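Local atomic coordinates of homospermidine synthase (Legionella pneumophila subsp. pneumophila str. Philadelphia 1, PDB entry 2PH5), a protein that probably makes the polyamine homospermidine and binds NAD, its N-terminal part being of the Rossmann-type NAD(P)-binding family. Residues A[207-212]-A[390-395]; A[211-216]-A[346-351]; A[222-227]-A[325-330]; A[350-355]-A[377-382]. All blocks are in the same frame, centred on the assembly; numbering follows the deposited sequence.

Contact 1 (A[207-212]-A[390-395]); sequences EQDSQV and NATSLQ
The primary amide of Q211 is the flat group between strand and helix. T392 OG1 lies in its plane at the nitrogen edge, 2.8 Å from Q211 NE2, which donates to it. One face carries the methyl of A391, with A391 CB 3.5 Å from Q211 CD. From that same side A391 N gives a hydrogen bond to Q211 OE1 (3.2 Å), arriving 41° above the carbonyl plane and so not on a lone pair. The other NE2 hydrogen goes to the carboxylate of D209, where OD1 takes it on the syn side at 2.8 Å. OD1 also accepts from Q211 N, nearly along its C-O direction. Both hydrogens of the amide are therefore used, and its rotation is fixed; the third torsion of Q211 (84°) turns the amide steeply against an otherwise extended chain.

Glutamine suits this place because one group both donates and accepts. T392 OG1 is gripped further by D357 and T225, and T225 also bonds D209 OD2, so a buried polar network is satisfied. The methyl of A391 is small enough to approach the face of the amide while A391 N still reaches OE1. The side chain of T392 is about 7 Å from the bound NAD. An Asx turn at D209 interrupts strand 202-213 and faces the capping box of N390 and S393 (S393 N to N390 OD1, 2.6 Å) that starts helix 391-408.

Contact 2 (A[211-216]-A[346-351]); sequences QVTYPP and RLILNE
Backbone hydrogen bonding joins Y214 and E351: Y214 N donates to E351 O over 2.8 Å, reaching it tilted 33° from the carbonyl plane. It is the one hydrogen bond between 211-216 and 346-351. E351 CB also comes close to the carbonyl oxygen Y214 O, at 3.1 Å. Here the chain has left strand 202-213 and turns through the cis peptide before P215, so loop meets loop.

Apolar packing comes from T213 and I348, whose side chains meet at about a right angle. T213 CG2 lies 3.5 Å from I348 CD1 and also touches I348 CB and CG2. The methyl of T213 lies opposite its own carbonyl carbon and faces the isoleucine, while OG1 (chi1 61°) goes instead to D326. A threonine suits the position because its two branches serve an oily and a polar neighbour at once.

One salt bridge lies within 346-351: R346 NH2 meets E351 OE2 (2.9 Å), with the carboxylate at the edge of the guanidinium and in its plane; OE2 is met on its anti side. R346 NE makes a second salt bridge, to E221 outside the segment. The other carboxylate oxygen, OE1, takes a backbone-to-carboxylate hydrogen bond from L349 N, which comes from above the carboxylate plane. E351 bends back at chi2 (-88°) to reach both partners.

At the subunit interface, Y214 meets Y214 of the second subunit, ring edge to ring face. One carboxylate thus ties its own loop closed, and this probably helps to hold E351 O ready for Y214, next to the subunit interface.

Contact 3 (A[222-227]-A[325-330]); sequences FVNTWS and PDARLS
Strand 222-224 and helix 325-330 run nearly antiparallel, their axes 154° apart in direction and only 6.4 Å from each other at closest approach. S330 carries the contact with both its side-chain atoms. Its CB stands over the centre of the F222 ring, 3.5 Å from the centroid and 9° off the normal, a CH-pi contact. Its OG accepts a nearly straight hydrogen bond from V223 N (2.8 Å) and donates a hydrogen bond to D326 O at 2.9 Å. With OG lying beside the backbone N (chi1 -69°), it can reach back to that carbonyl, which S330 N approaches from the opposite face.

A short hydroxyl suits this place, since it satisfies a strand amide and keeps the helix close. A327, the smallest side chain here, brings its CA within 3.1 Å of V223 O, a CA-H...O contact, while its CB rests on N224 OD1 at 3.5 Å. V223 lies alongside D326, both pointing the same way, and the polar end of D326 turns to T213.

This is a helix packed along one edge of a short strand, whose other edge pairs with 344-347. The strand leads on to S227, which touches NAD and is the N-cap of helix 228-236.

Contact 4 (A[350-355]-A[377-382]); sequences NEIIDG and LSIQEA
I352 and I379 reach toward each other tip to tip, with I352 CD1 set 3.3 Å from I379 CG1 in close apolar contact. The carbon CG1 of I379 stands opposite its backbone N (chi1 -178°), which sends the chain toward I352 and leaves CG2 over D354 and G355. I352 reaches in with CG1 and CD1, while the two branches of I379 serve I352 and the D354-G355 backbone.

D354 and Q380 meet obliquely on the exposed side, carboxylate and amide planes 89° apart. Q380 NE2 donates to D354 OD2 (3.0 Å) on the anti side, keeping the acceptor close to its own amide plane. A bend at chi2 brings the glutamine over. A water sits between the two groups, 2.9 Å from D354 OD2 and 3.0 Å from Q380 OE1.

G355 has a positive phi (107°), at which a side chain would jam against the carbonyl before it, so glycine suits this irregular point of the strand. Its carbonyl O accepts I379 N at 3.0 Å, satisfying an amide in the first turn of the helix, and S378 OG accepts E381 N. S378 is thus the N-cap where the second strand of the beta hairpin 352-364/370-378 passes into helix 379-385.

Overall arrangement
All four contacts lie on one side of the chain's centre, in the saccharopine dehydrogenase C-terminal family region. Contacts 1 and 3 are buried: contact 1 is almost wholly polar, while contact 3 adds a ring-face contact and backbone packing to one hydrogen bond; T225 bonds D209 and N390, linking them. Contacts 2 and 4 are partly exposed, and there a salt bridge or a water joins the apolar packing. Contacts 1 and 2 share Q211 and V212, and contacts 2 and 4 share N350 and E351. V212 pairs with I353 and D354, tying contact 1 to contact 4. T213 links contacts 2 and 3. All four come within reach of the second subunit, contacts 2 and 3 with more residues.

Contact 1 (A[207-212]-A[390-395])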
loop_
_atom_site.group_PDB
_atom_site.type_symbol
_atom_site.label_atom_id
_atom_site.label_comp_id
_atom_site.label_asym_id
_atom_site.label_seq_id
_atom_site.Cartn_x
_atom_site.Cartn_y
_atom_site.Cartn_z
ATOM N N GLU A 207 -9.579 5.615 12.839
ATOM C CA GLU A 207 -9.729 4.171 12.928
ATOM C C GLU A 207 -8.542 3.490 12.281
ATOM O O GLU A 207 -8.006 3.961 11.276
ATOM C CB GLU A 207 -11.020 3.712 12.235
ATOM C CG GLU A 207 -11.236 2.202 12.235
ATOM C CD GLU A 207 -12.499 1.779 11.490
ATOM O OE1 GLU A 207 -13.315 2.665 11.147
ATOM O OE2 GLU A 207 -12.684 0.559 11.254
ATOM N N GLN A 208 -8.143 2.369 12.863
ATOM C CA GLN A 208 -7.026 1.621 12.337
ATOM C C GLN A 208 -7.312 0.135 12.468
ATOM O O GLN A 208 -7.331 -0.408 13.569
ATOM C CB GLN A 208 -5.766 2.009 13.090
ATOM C CG GLN A 208 -4.538 2.046 12.221
ATOM C CD GLN A 208 -3.519 3.032 12.741
ATOM O OE1 GLN A 208 -2.345 2.997 12.362
ATOM N NE2 GLN A 208 -3.970 3.934 13.617
ATOM N N ASP A 209 -7.552 -0.502 11.325
ATOM C CA ASP A 209 -7.857 -1.927 11.241
ATOM C C ASP A 209 -6.554 -2.686 11.050
ATOM O O ASP A 209 -5.867 -2.512 10.038
ATOM C CB ASP A 209 -8.774 -2.188 10.038
ATOM C CG ASP A 209 -9.540 -3.500 10.144
ATOM O OD1 ASP A 209 -8.973 -4.512 10.619
ATOM O OD2 ASP A 209 -10.717 -3.520 9.730
ATOM N N SER A 210 -6.220 -3.531 12.024
ATOM C CA SER A 210 -4.997 -4.329 11.966
ATOM C C SER A 210 -5.293 -5.821 11.792
ATOM O O SER A 210 -4.418 -6.657 12.001
ATOM C CB SER A 210 -4.161 -4.122 13.241
ATOM O OG SER A 210 -4.835 -4.585 14.401
ATOM N N GLN A 211 -6.517 -6.168 11.411
ATOM C CA GLN A 211 -6.840 -7.579 11.237
ATOM C C GLN A 211 -6.073 -8.176 10.055
ATOM O O GLN A 211 -6.186 -7.690 8.933
ATOM C CB GLN A 211 -8.357 -7.752 11.061
ATOM C CG GLN A 211 -9.136 -7.178 12.259
ATOM C CD GLN A 211 -10.640 -7.156 12.067
ATOM O OE1 GLN A 211 -11.333 -8.163 12.302
ATOM N NE2 GLN A 211 -11.162 -6.004 11.631
ATOM N N VAL A 212 -5.260 -9.198 10.328
ATOM C CA VAL A 212 -4.489 -9.877 9.288
ATOM C C VAL A 212 -5.160 -11.208 8.984
ATOM O O VAL A 212 -5.998 -11.673 9.757
ATOM C CB VAL A 212 -3.029 -10.152 9.710
ATOM C CG1 VAL A 212 -2.268 -8.848 9.802
ATOM C CG2 VAL A 212 -2.993 -10.905 11.028
ATOM N N ASN A 390 -16.469 -10.310 12.963
ATOM C CA ASN A 390 -15.058 -10.007 13.073
ATOM C C ASN A 390 -15.061 -8.723 13.893
ATOM O O ASN A 390 -16.125 -8.225 14.254
ATOM C CB ASN A 390 -14.373 -9.803 11.705
ATOM C CG ASN A 390 -15.069 -8.781 10.823
ATOM O OD1 ASN A 390 -15.433 -7.685 11.264
ATOM N ND2 ASN A 390 -15.233 -9.130 9.551
ATOM N N ALA A 391 -13.880 -8.204 14.205
ATOM C CA ALA A 391 -13.768 -6.992 14.995
ATOM C C ALA A 391 -14.610 -5.857 14.410
ATOM O O ALA A 391 -15.360 -5.198 15.128
ATOM C CB ALA A 391 -12.311 -6.575 15.086
ATOM N N THR A 392 -14.488 -5.651 13.102
ATOM C CA THR A 392 -15.207 -4.593 12.395
ATOM C C THR A 392 -16.718 -4.756 12.420
ATOM O O THR A 392 -17.431 -3.854 12.859
ATOM C CB THR A 392 -14.750 -4.510 10.916
ATOM O OG1 THR A 392 -13.323 -4.387 10.868
ATOM C CG2 THR A 392 -15.382 -3.314 10.217
ATOM N N SER A 393 -17.213 -5.896 11.949
ATOM C CA SER A 393 -18.654 -6.105 11.922
ATOM C C SER A 393 -19.278 -5.978 13.310
ATOM O O SER A 393 -20.315 -5.328 13.473
ATOM C CB SER A 393 -18.993 -7.475 11.325
ATOM O OG SER A 393 -18.520 -8.525 12.147
ATOM N N LEU A 394 -18.643 -6.585 14.312
ATOM C CA LEU A 394 -19.173 -6.544 15.673
ATOM C C LEU A 394 -19.368 -5.133 16.217
ATOM O O LEU A 394 -20.300 -4.882 16.979
ATOM C CB LEU A 394 -18.287 -7.336 16.644
ATOM C CG LEU A 394 -18.903 -7.500 18.045
ATOM C CD1 LEU A 394 -20.316 -8.071 17.894
ATOM C CD2 LEU A 394 -18.045 -8.431 18.911
ATOM N N GLN A 395 -18.501 -4.209 15.830
ATOM C CA GLN A 395 -18.640 -2.852 16.326
ATOM C C GLN A 395 -19.838 -2.182 15.659
ATOM O O GLN A 395 -20.479 -1.303 16.242
ATOM C CB GLN A 395 -17.370 -2.044 16.061
ATOM C CG GLN A 395 -16.158 -2.540 16.803
ATOM C CD GLN A 395 -14.882 -1.839 16.356
ATOM O OE1 GLN A 395 -14.577 -1.789 15.168
ATOM N NE2 GLN A 395 -14.132 -1.300 17.311
#

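Contact 2 (A[211-216]-A[346-351])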
loop_
_atom_site.group_PDB
_atom_site.type_symbol
_atom_site.label_atom_id
_atom_site.label_comp_id
_atom_site.label_asym_id
_atom_site.label_seq_id
_atom_site.Cartn_x
_atom_site.Cartn_y
_atom_site.Cartn_z
ATOM N N GLN A 211 -6.517 -6.168 11.411
ATOM C CA GLN A 211 -6.840 -7.579 11.237
ATOM C C GLN A 211 -6.073 -8.176 10.055
ATOM O O GLN A 211 -6.186 -7.690 8.933
ATOM C CB GLN A 211 -8.357 -7.752 11.061
ATOM C CG GLN A 211 -9.136 -7.178 12.259
ATOM C CD GLN A 211 -10.640 -7.156 12.067
ATOM O OE1 GLN A 211 -11.333 -8.163 12.302
ATOM N NE2 GLN A 211 -11.162 -6.004 11.631
ATOM N N VAL A 212 -5.260 -9.198 10.328
ATOM C CA VAL A 212 -4.489 -9.877 9.288
ATOM C C VAL A 212 -5.160 -11.208 8.984
ATOM O O VAL A 212 -5.998 -11.673 9.757
ATOM C CB VAL A 212 -3.029 -10.152 9.710
ATOM C CG1 VAL A 212 -2.268 -8.848 9.802
ATOM C CG2 VAL A 212 -2.993 -10.905 11.028
ATOM N N THR A 213 -4.771 -11.840 7.881
ATOM C CA THR A 213 -5.416 -13.082 7.481
ATOM C C THR A 213 -4.538 -14.183 6.910
ATOM O O THR A 213 -3.351 -13.995 6.651
ATOM C CB THR A 213 -6.451 -12.810 6.408
ATOM O OG1 THR A 213 -5.784 -12.256 5.271
ATOM C CG2 THR A 213 -7.507 -11.835 6.900
ATOM N N TYR A 214 -5.169 -15.334 6.694
ATOM C CA TYR A 214 -4.530 -16.499 6.112
ATOM C C TYR A 214 -5.604 -17.336 5.402
ATOM O O TYR A 214 -6.659 -17.619 5.963
ATOM C CB TYR A 214 -3.845 -17.345 7.187
ATOM C CG TYR A 214 -3.279 -18.622 6.618
ATOM C CD1 TYR A 214 -2.057 -18.631 5.928
ATOM C CD2 TYR A 214 -4.013 -19.806 6.669
ATOM C CE1 TYR A 214 -1.592 -19.792 5.295
ATOM C CE2 TYR A 214 -3.560 -20.960 6.043
ATOM C CZ TYR A 214 -2.358 -20.946 5.355
ATOM O OH TYR A 214 -1.964 -22.077 4.694
ATOM N N PRO A 215 -5.350 -17.737 4.145
ATOM C CA PRO A 215 -4.153 -17.479 3.333
ATOM C C PRO A 215 -4.047 -16.002 2.925
ATOM O O PRO A 215 -4.998 -15.236 3.086
ATOM C CB PRO A 215 -4.368 -18.388 2.130
ATOM C CG PRO A 215 -5.841 -18.263 1.925
ATOM C CD PRO A 215 -6.380 -18.421 3.341
ATOM N N PRO A 216 -2.892 -15.592 2.374
ATOM C CA PRO A 216 -2.663 -14.207 1.945
ATOM C C PRO A 216 -3.660 -13.738 0.882
ATOM O O PRO A 216 -4.505 -14.506 0.420
ATOM C CB PRO A 216 -1.240 -14.245 1.387
ATOM C CG PRO A 216 -0.611 -15.392 2.110
ATOM C CD PRO A 216 -1.705 -16.418 2.105
ATOM N N ARG A 346 -14.061 -9.921 -1.778
ATOM C CA ARG A 346 -14.061 -10.931 -0.741
ATOM C C ARG A 346 -14.119 -10.289 0.631
ATOM O O ARG A 346 -13.468 -9.274 0.871
ATOM C CB ARG A 346 -12.819 -11.821 -0.860
ATOM C CG ARG A 346 -12.772 -12.950 0.164
ATOM C CD ARG A 346 -11.823 -14.059 -0.257
ATOM N NE ARG A 346 -10.450 -13.579 -0.413
ATOM C CZ ARG A 346 -9.517 -13.634 0.533
ATOM N NH1 ARG A 346 -8.301 -13.169 0.287
ATOM N NH2 ARG A 346 -9.798 -14.168 1.718
ATOM N N LEU A 347 -14.927 -10.866 1.518
ATOM C CA LEU A 347 -15.067 -10.371 2.886
ATOM C C LEU A 347 -14.291 -11.298 3.804
ATOM O O LEU A 347 -14.615 -12.485 3.922
ATOM C CB LEU A 347 -16.540 -10.367 3.316
ATOM C CG LEU A 347 -16.885 -10.151 4.810
ATOM C CD1 LEU A 347 -16.557 -8.723 5.249
ATOM C CD2 LEU A 347 -18.382 -10.423 5.020
ATOM N N ILE A 348 -13.266 -10.773 4.458
ATOM C CA ILE A 348 -12.509 -11.622 5.352
ATOM C C ILE A 348 -13.158 -11.704 6.718
ATOM O O ILE A 348 -13.394 -10.698 7.387
ATOM C CB ILE A 348 -11.057 -11.164 5.476
ATOM C CG1 ILE A 348 -10.994 -9.652 5.723
ATOM C CG2 ILE A 348 -10.317 -11.564 4.222
ATOM C CD1 ILE A 348 -9.617 -9.148 6.137
ATOM N N LEU A 349 -13.449 -12.937 7.112
ATOM C CA LEU A 349 -14.099 -13.232 8.371
ATOM C C LEU A 349 -13.339 -14.358 9.073
ATOM O O LEU A 349 -12.571 -14.117 10.004
ATOM C CB LEU A 349 -15.537 -13.655 8.088
ATOM C CG LEU A 349 -16.524 -13.791 9.243
ATOM C CD1 LEU A 349 -16.741 -12.435 9.908
ATOM C CD2 LEU A 349 -17.841 -14.339 8.693
ATOM N N ASN A 350 -13.544 -15.588 8.618
ATOM C CA ASN A 350 -12.867 -16.729 9.215
ATOM C C ASN A 350 -11.378 -16.766 8.900
ATOM O O ASN A 350 -10.591 -17.272 9.696
ATOM C CB ASN A 350 -13.511 -18.035 8.755
ATOM C CG ASN A 350 -14.961 -18.134 9.161
ATOM O OD1 ASN A 350 -15.353 -17.643 10.225
ATOM N ND2 ASN A 350 -15.770 -18.778 8.324
ATOM N N GLU A 351 -10.978 -16.230 7.753
ATOM C CA GLU A 351 -9.568 -16.260 7.417
ATOM C C GLU A 351 -8.675 -15.349 8.250
ATOM O O GLU A 351 -7.455 -15.519 8.250
ATOM C CB GLU A 351 -9.343 -15.991 5.925
ATOM C CG GLU A 351 -10.070 -14.801 5.350
ATOM C CD GLU A 351 -11.471 -15.139 4.844
ATOM O OE1 GLU A 351 -12.399 -15.259 5.677
ATOM O OE2 GLU A 351 -11.633 -15.288 3.609
#

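Contact 3 (A[222-227]-A[325-330])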
loop_
_atom_site.group_PDB
_atom_site.type_symbol
_atom_site.label_atom_id
_atom_site.label_comp_id
_atom_site.label_asym_id
_atom_site.label_seq_id
_atom_site.Cartn_x
_atom_site.Cartn_y
_atom_site.Cartn_z
ATOM N N PHE A 222 -10.682 -7.490 -4.297
ATOM C CA PHE A 222 -10.655 -6.445 -3.290
ATOM C C PHE A 222 -11.071 -7.122 -1.978
ATOM O O PHE A 222 -12.194 -7.614 -1.850
ATOM C CB PHE A 222 -11.619 -5.317 -3.664
ATOM C CG PHE A 222 -11.362 -4.034 -2.924
ATOM C CD1 PHE A 222 -11.752 -3.890 -1.592
ATOM C CD2 PHE A 222 -10.704 -2.970 -3.548
ATOM C CE1 PHE A 222 -11.492 -2.707 -0.890
ATOM C CE2 PHE A 222 -10.439 -1.784 -2.856
ATOM C CZ PHE A 222 -10.834 -1.650 -1.523
ATOM N N VAL A 223 -10.147 -7.165 -1.022
ATOM C CA VAL A 223 -10.388 -7.801 0.267
ATOM C C VAL A 223 -10.543 -6.763 1.381
ATOM O O VAL A 223 -9.756 -5.818 1.489
ATOM C CB VAL A 223 -9.233 -8.782 0.600
ATOM C CG1 VAL A 223 -9.577 -9.627 1.823
ATOM C CG2 VAL A 223 -8.985 -9.692 -0.593
ATOM N N ASN A 224 -11.566 -6.942 2.211
ATOM C CA ASN A 224 -11.827 -5.997 3.282
ATOM C C ASN A 224 -12.581 -6.649 4.430
ATOM O O ASN A 224 -13.244 -7.675 4.262
ATOM C CB ASN A 224 -12.612 -4.803 2.731
ATOM C CG ASN A 224 -12.693 -3.646 3.713
ATOM O OD1 ASN A 224 -11.799 -3.442 4.536
ATOM N ND2 ASN A 224 -13.768 -2.869 3.617
ATOM N N THR A 225 -12.465 -6.055 5.608
ATOM C CA THR A 225 -13.132 -6.588 6.775
ATOM C C THR A 225 -14.622 -6.310 6.716
ATOM O O THR A 225 -15.392 -6.844 7.510
ATOM C CB THR A 225 -12.513 -6.013 8.039
ATOM O OG1 THR A 225 -12.421 -4.590 7.921
ATOM C CG2 THR A 225 -11.104 -6.596 8.227
ATOM N N TRP A 226 -15.019 -5.460 5.774
ATOM C CA TRP A 226 -16.427 -5.141 5.559
ATOM C C TRP A 226 -16.658 -5.023 4.060
ATOM O O TRP A 226 -15.776 -5.370 3.274
ATOM C CB TRP A 226 -16.843 -3.848 6.260
ATOM C CG TRP A 226 -15.935 -2.688 6.043
ATOM C CD1 TRP A 226 -14.675 -2.538 6.536
ATOM C CD2 TRP A 226 -16.238 -1.479 5.334
ATOM N NE1 TRP A 226 -14.171 -1.310 6.185
ATOM C CE2 TRP A 226 -15.105 -0.637 5.449
ATOM C CE3 TRP A 226 -17.355 -1.023 4.615
ATOM C CZ2 TRP A 226 -15.057 0.643 4.871
ATOM C CZ3 TRP A 226 -17.303 0.254 4.040
ATOM C CH2 TRP A 226 -16.160 1.066 4.176
ATOM N N SER A 227 -17.827 -4.535 3.660
ATOM C CA SER A 227 -18.136 -4.419 2.242
ATOM C C SER A 227 -17.049 -3.795 1.376
ATOM O O SER A 227 -16.693 -2.627 1.550
ATOM C CB SER A 227 -19.418 -3.626 2.030
ATOM O OG SER A 227 -19.654 -3.476 0.644
ATOM N N PRO A 325 -4.502 -4.325 6.434
ATOM C CA PRO A 325 -3.473 -4.470 5.398
ATOM C C PRO A 325 -3.951 -5.029 4.053
ATOM O O PRO A 325 -3.449 -4.625 3.001
ATOM C CB PRO A 325 -2.407 -5.346 6.073
ATOM C CG PRO A 325 -3.104 -5.948 7.261
ATOM C CD PRO A 325 -4.033 -4.866 7.717
ATOM N N ASP A 326 -4.915 -5.947 4.083
ATOM C CA ASP A 326 -5.440 -6.520 2.847
ATOM C C ASP A 326 -6.207 -5.467 2.052
ATOM O O ASP A 326 -6.156 -5.452 0.817
ATOM C CB ASP A 326 -6.356 -7.711 3.146
ATOM C CG ASP A 326 -5.587 -8.995 3.418
ATOM O OD1 ASP A 326 -6.216 -9.974 3.870
ATOM O OD2 ASP A 326 -4.363 -9.035 3.174
ATOM N N ALA A 327 -6.923 -4.593 2.756
ATOM C CA ALA A 327 -7.673 -3.535 2.088
ATOM C C ALA A 327 -6.686 -2.474 1.587
ATOM O O ALA A 327 -6.993 -1.724 0.664
ATOM C CB ALA A 327 -8.686 -2.907 3.043
ATOM N N ARG A 328 -5.503 -2.417 2.196
ATOM C CA ARG A 328 -4.480 -1.460 1.781
ATOM C C ARG A 328 -3.930 -1.928 0.455
ATOM O O ARG A 328 -3.778 -1.142 -0.484
ATOM C CB ARG A 328 -3.351 -1.388 2.800
ATOM C CG ARG A 328 -3.797 -0.895 4.150
ATOM C CD ARG A 328 -2.710 -1.093 5.208
ATOM N NE ARG A 328 -3.315 -1.163 6.530
ATOM C CZ ARG A 328 -2.685 -1.544 7.632
ATOM N NH1 ARG A 328 -3.348 -1.576 8.784
ATOM N NH2 ARG A 328 -1.401 -1.883 7.579
ATOM N N LEU A 329 -3.646 -3.220 0.384
ATOM C CA LEU A 329 -3.139 -3.820 -0.836
ATOM C C LEU A 329 -4.225 -3.692 -1.903
ATOM O O LEU A 329 -3.928 -3.463 -3.072
ATOM C CB LEU A 329 -2.810 -5.303 -0.610
ATOM C CG LEU A 329 -1.689 -5.650 0.371
ATOM C CD1 LEU A 329 -1.619 -7.161 0.583
ATOM C CD2 LEU A 329 -0.365 -5.143 -0.160
ATOM N N SER A 330 -5.483 -3.835 -1.493
ATOM C CA SER A 330 -6.597 -3.738 -2.432
ATOM C C SER A 330 -6.696 -2.362 -3.071
ATOM O O SER A 330 -6.796 -2.239 -4.293
ATOM C CB SER A 330 -7.913 -4.088 -1.734
ATOM O OG SER A 330 -7.959 -5.465 -1.407
#

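Contact 4 (A[350-355]-A[377-382])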
loop_
_atom_site.group_PDB
_atom_site.type_symbol
_atom_site.label_atom_id
_atom_site.label_comp_id
_atom_site.label_asym_id
_atom_site.label_seq_id
_atom_site.Cartn_x
_atom_site.Cartn_y
_atom_site.Cartn_z
ATOM N N ASN A 350 -13.544 -15.588 8.618
ATOM C CA ASN A 350 -12.867 -16.729 9.215
ATOM C C ASN A 350 -11.378 -16.766 8.900
ATOM O O ASN A 350 -10.591 -17.272 9.696
ATOM C CB ASN A 350 -13.511 -18.035 8.755
ATOM C CG ASN A 350 -14.961 -18.134 9.161
ATOM O OD1 ASN A 350 -15.353 -17.643 10.225
ATOM N ND2 ASN A 350 -15.770 -18.778 8.324
ATOM N N GLU A 351 -10.978 -16.230 7.753
ATOM C CA GLU A 351 -9.568 -16.260 7.417
ATOM C C GLU A 351 -8.675 -15.349 8.250
ATOM O O GLU A 351 -7.455 -15.519 8.250
ATOM C CB GLU A 351 -9.343 -15.991 5.925
ATOM C CG GLU A 351 -10.070 -14.801 5.350
ATOM C CD GLU A 351 -11.471 -15.139 4.844
ATOM O OE1 GLU A 351 -12.399 -15.259 5.677
ATOM O OE2 GLU A 351 -11.633 -15.288 3.609
ATOM N N ILE A 352 -9.250 -14.396 8.979
ATOM C CA ILE A 352 -8.385 -13.544 9.773
ATOM C C ILE A 352 -7.918 -14.313 11.004
ATOM O O ILE A 352 -8.705 -14.964 11.684
ATOM C CB ILE A 352 -9.064 -12.188 10.166
ATOM C CG1 ILE A 352 -9.266 -12.107 11.667
ATOM C CG2 ILE A 352 -10.389 -12.014 9.453
ATOM C CD1 ILE A 352 -9.534 -10.721 12.102
ATOM N N ILE A 353 -6.622 -14.245 11.281
ATOM C CA ILE A 353 -6.046 -14.980 12.397
ATOM C C ILE A 353 -5.618 -14.130 13.592
ATOM O O ILE A 353 -5.480 -14.643 14.697
ATOM C CB ILE A 353 -4.835 -15.783 11.909
ATOM C CG1 ILE A 353 -3.687 -14.827 11.553
ATOM C CG2 ILE A 353 -5.240 -16.623 10.709
ATOM C CD1 ILE A 353 -2.491 -15.470 10.868
ATOM N N ASP A 354 -5.411 -12.836 13.379
ATOM C CA ASP A 354 -4.966 -11.972 14.462
ATOM C C ASP A 354 -5.353 -10.531 14.155
ATOM O O ASP A 354 -5.839 -10.225 13.060
ATOM C CB ASP A 354 -3.441 -12.080 14.590
ATOM C CG ASP A 354 -2.913 -11.514 15.892
ATOM O OD1 ASP A 354 -1.768 -11.019 15.889
ATOM O OD2 ASP A 354 -3.619 -11.568 16.924
ATOM N N GLY A 355 -5.153 -9.649 15.129
ATOM C CA GLY A 355 -5.458 -8.245 14.911
ATOM C C GLY A 355 -6.682 -7.680 15.601
ATOM O O GLY A 355 -7.431 -8.390 16.271
ATOM N N LEU A 377 -11.303 -3.326 19.697
ATOM C CA LEU A 377 -11.779 -4.703 19.760
ATOM C C LEU A 377 -10.902 -5.610 18.908
ATOM O O LEU A 377 -10.647 -5.321 17.741
ATOM C CB LEU A 377 -13.229 -4.789 19.259
ATOM C CG LEU A 377 -13.829 -6.198 19.124
ATOM C CD1 LEU A 377 -13.970 -6.812 20.507
ATOM C CD2 LEU A 377 -15.189 -6.148 18.420
ATOM N N SER A 378 -10.439 -6.706 19.497
ATOM C CA SER A 378 -9.609 -7.655 18.775
ATOM C C SER A 378 -10.517 -8.734 18.225
ATOM O O SER A 378 -11.648 -8.908 18.695
ATOM C CB SER A 378 -8.590 -8.300 19.703
ATOM O OG SER A 378 -9.243 -9.141 20.638
ATOM N N ILE A 379 -10.011 -9.463 17.236
ATOM C CA ILE A 379 -10.768 -10.536 16.613
ATOM C C ILE A 379 -11.034 -11.660 17.629
ATOM O O ILE A 379 -12.089 -12.298 17.599
ATOM C CB ILE A 379 -10.012 -11.103 15.376
ATOM C CG1 ILE A 379 -10.855 -12.193 14.703
ATOM C CG2 ILE A 379 -8.638 -11.645 15.783
ATOM C CD1 ILE A 379 -12.145 -11.671 14.120
ATOM N N GLN A 380 -10.087 -11.883 18.540
ATOM C CA GLN A 380 -10.237 -12.926 19.553
ATOM C C GLN A 380 -11.417 -12.650 20.482
ATOM O O GLN A 380 -12.263 -13.521 20.710
ATOM C CB GLN A 380 -8.945 -13.080 20.369
ATOM C CG GLN A 380 -7.786 -13.714 19.589
ATOM C CD GLN A 380 -6.898 -12.686 18.880
ATOM O OE1 GLN A 380 -7.337 -11.584 18.552
ATOM N NE2 GLN A 380 -5.649 -13.056 18.634
ATOM N N GLU A 381 -11.486 -11.440 21.016
ATOM C CA GLU A 381 -12.589 -11.120 21.897
ATOM C C GLU A 381 -13.921 -11.134 21.132
ATOM O O GLU A 381 -14.942 -11.592 21.650
ATOM C CB GLU A 381 -12.354 -9.765 22.568
ATOM C CG GLU A 381 -13.545 -9.285 23.350
ATOM C CD GLU A 381 -13.181 -8.353 24.488
ATOM O OE1 GLU A 381 -12.041 -7.825 24.514
ATOM O OE2 GLU A 381 -14.058 -8.145 25.359
ATOM N N ALA A 382 -13.896 -10.660 19.890
ATOM C CA ALA A 382 -15.095 -10.617 19.068
ATOM C C ALA A 382 -15.648 -12.014 18.794
ATOM O O ALA A 382 -16.858 -12.197 18.663
ATOM C CB ALA A 382 -14.800 -9.910 17.754
HETATM O O HOH W 1 -5.137 -9.528 18.248
#